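Local coordinates for probable porin (Pseudomonas aeruginosa, PDB 4FT6), which forms an outer-membrane beta-barrel of the OprD porin family and probably lets small solutes pass through it, at residues A252-F257 / P288-I293. Sequence-based numbering, arbitrary orientation.
Sequences ALTGFF and PLVNDI
A loop folded against the inner wall of a porin barrel makes this contact: V290 and L289, in the chain between strands 264-274 and 304-313, rest on T254 and F256 of strand 249-261. One hydrogen bond joins the two segments. The backbone N of V290 donates to T254 OG1 at 3.0 Å, with an N-H...O angle of 155°, slightly bent. With its CB already pointing at the loop, T254 turns OG1 away from its backbone N (chi1 170°), toward V290, and CG2 toward L289, whose CD2 it touches at 3.7 Å. T254 is buried, its OG1 accepting the V290 N-H. V290 spreads its two methyls along the strand: CG1 lies 3.4 Å from T254 OG1 and 4.0 Å from G255 O, whereas CG2 reaches F256 CB at 4.0 Å and approaches the ring obliquely.

Backbone pairing identifies 249-261 as a strand of the barrel wall: T254 and F256 bond to G233 and S231 of strand 226-239, and L253 and G255 to R272 and Y270 of strand 264-274. The loop lies on its inner face, since T254 and F256 point their CB toward it and L253 points away, while N291 also touches strand 322-334. A type I turn from L289 to D292, with a D292 N to L289 O bond of 3.0 Å, bends the chain just where V290 meets the strand. N291 ties the turn to the next two strands along the wall: its backbone N bonds Q271 OE1 on 264-274, and its side chain bonds S305 and Q307 on 304-313.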
ATOM      1  N   ALA A 252       2.739  -8.098  15.936  1.00 57.16           N
ATOM      2  CA  ALA A 252       1.485  -7.663  15.329  1.00 55.16           C
ATOM      3  C   ALA A 252       0.842  -8.807  14.562  1.00 61.55           C
ATOM      4  O   ALA A 252       1.417  -9.308  13.591  1.00 63.71           O
ATOM      5  CB  ALA A 252       1.726  -6.478  14.405  1.00 59.78           C
ATOM      6  N   LEU A 253      -0.350  -9.215  14.996  1.00 65.69           N
ATOM      7  CA  LEU A 253      -1.057 -10.337  14.379  1.00 66.31           C
ATOM      8  C   LEU A 253      -2.226  -9.855  13.527  1.00 65.19           C
ATOM      9  O   LEU A 253      -2.904  -8.877  13.875  1.00 65.88           O
ATOM     10  CB  LEU A 253      -1.572 -11.286  15.462  1.00 70.65           C
ATOM     11  CG  LEU A 253      -2.482 -12.464  15.096  1.00 66.94           C
ATOM     12  CD1 LEU A 253      -1.694 -13.652  14.564  1.00 65.90           C
ATOM     13  CD2 LEU A 253      -3.284 -12.879  16.316  1.00 66.49           C
ATOM     14  N   THR A 254      -2.454 -10.545  12.414  1.00 63.50           N
ATOM     15  CA  THR A 254      -3.556 -10.241  11.513  1.00 59.09           C
ATOM     16  C   THR A 254      -3.979 -11.541  10.859  1.00 59.41           C
ATOM     17  O   THR A 254      -3.176 -12.463  10.719  1.00 64.09           O
ATOM     18  CB  THR A 254      -3.152  -9.223  10.410  1.00 53.49           C
ATOM     19  OG1 THR A 254      -4.193  -9.141   9.427  1.00 62.17           O
ATOM     20  CG2 THR A 254      -1.864  -9.656   9.710  1.00 56.12           C
ATOM     21  N   GLY A 255      -5.240 -11.620  10.466  1.00 53.33           N
ATOM     22  CA  GLY A 255      -5.740 -12.804   9.799  1.00 47.16           C
ATOM     23  C   GLY A 255      -7.171 -12.562   9.370  1.00 53.37           C
ATOM     24  O   GLY A 255      -7.869 -11.723   9.942  1.00 59.17           O
ATOM     25  N   PHE A 256      -7.622 -13.278   8.353  1.00 59.30           N
ATOM     26  CA  PHE A 256      -9.020 -13.185   7.982  1.00 60.67           C
ATOM     27  C   PHE A 256      -9.501 -14.485   7.381  1.00 65.78           C
ATOM     28  O   PHE A 256      -8.711 -15.387   7.087  1.00 67.35           O
ATOM     29  CB  PHE A 256      -9.236 -12.065   6.972  1.00 59.57           C
ATOM     30  CG  PHE A 256      -8.569 -12.313   5.640  1.00 60.71           C
ATOM     31  CD1 PHE A 256      -9.144 -13.166   4.703  1.00 58.22           C
ATOM     32  CD2 PHE A 256      -7.376 -11.672   5.308  1.00 62.27           C
ATOM     33  CE1 PHE A 256      -8.537 -13.407   3.477  1.00 62.80           C
ATOM     34  CE2 PHE A 256      -6.763 -11.903   4.068  1.00 58.01           C
ATOM     35  CZ  PHE A 256      -7.348 -12.773   3.155  1.00 61.12           C
ATOM     36  N   PHE A 257     -10.805 -14.546   7.162  1.00 62.45           N
ATOM     37  CA  PHE A 257     -11.423 -15.651   6.478  1.00 62.28           C
ATOM     38  C   PHE A 257     -12.452 -15.046   5.554  1.00 72.34           C
ATOM     39  O   PHE A 257     -13.176 -14.123   5.941  1.00 76.94           O
ATOM     40  CB  PHE A 257     -12.117 -16.575   7.466  1.00 65.10           C
ATOM     41  CG  PHE A 257     -13.080 -17.518   6.818  1.00 72.59           C
ATOM     42  CD1 PHE A 257     -12.630 -18.687   6.231  1.00 77.66           C
ATOM     43  CD2 PHE A 257     -14.438 -17.233   6.785  1.00 71.65           C
ATOM     44  CE1 PHE A 257     -13.519 -19.561   5.631  1.00 78.41           C
ATOM     45  CE2 PHE A 257     -15.334 -18.099   6.181  1.00 70.27           C
ATOM     46  CZ  PHE A 257     -14.877 -19.265   5.606  1.00 76.06           C
ATOM     47  N   PRO A 288       0.280  -5.099   5.029  1.00 60.40           N
ATOM     48  CA  PRO A 288      -0.736  -6.091   4.648  1.00 51.58           C
ATOM     49  C   PRO A 288      -1.695  -6.415   5.791  1.00 53.70           C
ATOM     50  O   PRO A 288      -2.439  -7.395   5.659  1.00 53.46           O
ATOM     51  CB  PRO A 288       0.092  -7.332   4.336  1.00 37.90           C
ATOM     52  CG  PRO A 288       1.315  -7.191   5.284  1.00 56.91           C
ATOM     53  CD  PRO A 288       1.611  -5.698   5.273  1.00 53.37           C
ATOM     54  N   LEU A 289      -1.679  -5.647   6.886  1.00 53.61           N
ATOM     55  CA  LEU A 289      -2.622  -5.901   7.997  1.00 56.78           C
ATOM     56  C   LEU A 289      -4.053  -5.754   7.498  1.00 56.72           C
ATOM     57  O   LEU A 289      -4.347  -4.858   6.691  1.00 60.71           O
ATOM     58  CB  LEU A 289      -2.392  -4.960   9.182  1.00 56.92           C
ATOM     59  CG  LEU A 289      -0.963  -4.878   9.722  1.00 60.54           C
ATOM     60  CD1 LEU A 289      -0.871  -3.842  10.828  1.00 59.57           C
ATOM     61  CD2 LEU A 289      -0.486  -6.225  10.208  1.00 53.73           C
ATOM     62  N   VAL A 290      -4.937  -6.632   7.967  1.00 54.18           N
ATOM     63  CA  VAL A 290      -6.317  -6.676   7.474  1.00 53.39           C
ATOM     64  C   VAL A 290      -7.116  -5.398   7.732  1.00 54.62           C
ATOM     65  O   VAL A 290      -7.948  -5.010   6.908  1.00 57.66           O
ATOM     66  CB  VAL A 290      -7.083  -7.914   8.017  1.00 43.14           C
ATOM     67  CG1 VAL A 290      -7.278  -7.811   9.555  1.00 51.34           C
ATOM     68  CG2 VAL A 290      -8.408  -8.116   7.263  1.00 41.56           C
ATOM     69  N   ASN A 291      -6.858  -4.750   8.867  1.00 52.73           N
ATOM     70  CA  ASN A 291      -7.506  -3.481   9.184  1.00 60.27           C
ATOM     71  C   ASN A 291      -6.728  -2.263   8.725  1.00 69.53           C
ATOM     72  O   ASN A 291      -6.913  -1.176   9.278  1.00 70.33           O
ATOM     73  CB  ASN A 291      -7.755  -3.347  10.686  1.00 62.90           C
ATOM     74  CG  ASN A 291      -9.015  -4.043  11.128  1.00 61.74           C
ATOM     75  OD1 ASN A 291      -9.901  -4.334  10.316  1.00 65.06           O
ATOM     76  ND2 ASN A 291      -9.111  -4.315  12.428  1.00 60.14           N
ATOM     77  N   ASP A 292      -5.836  -2.433   7.748  1.00 70.42           N
ATOM     78  CA  ASP A 292      -5.184  -1.269   7.163  1.00 63.80           C
ATOM     79  C   ASP A 292      -6.148  -0.748   6.114  1.00 59.07           C
ATOM     80  O   ASP A 292      -6.108  -1.153   4.953  1.00 56.14           O
ATOM     81  CB  ASP A 292      -3.838  -1.613   6.529  1.00 69.37           C
ATOM     82  CG  ASP A 292      -3.054  -0.378   6.124  1.00 77.52           C
ATOM     83  OD1 ASP A 292      -3.682   0.687   5.871  1.00 75.62           O
ATOM     84  OD2 ASP A 292      -1.806  -0.473   6.057  1.00 80.85           O
ATOM     85  N   ILE A 293      -7.051   0.126   6.537  1.00 57.25           N
ATOM     86  CA  ILE A 293      -8.149   0.513   5.671  1.00 60.49           C
ATOM     87  C   ILE A 293      -8.089   2.002   5.332  1.00 59.68           C
ATOM     88  O   ILE A 293      -7.025   2.606   5.415  1.00 78.96           O
ATOM     89  CB  ILE A 293      -9.521   0.058   6.250  1.00 65.19           C
ATOM     90  CG1 ILE A 293      -9.784   0.733   7.588  1.00 58.74           C
ATOM     91  CG2 ILE A 293      -9.554  -1.458   6.411  1.00 57.57           C
ATOM     92  CD1 ILE A 293     -11.003   0.249   8.255  1.00 63.64           C
TER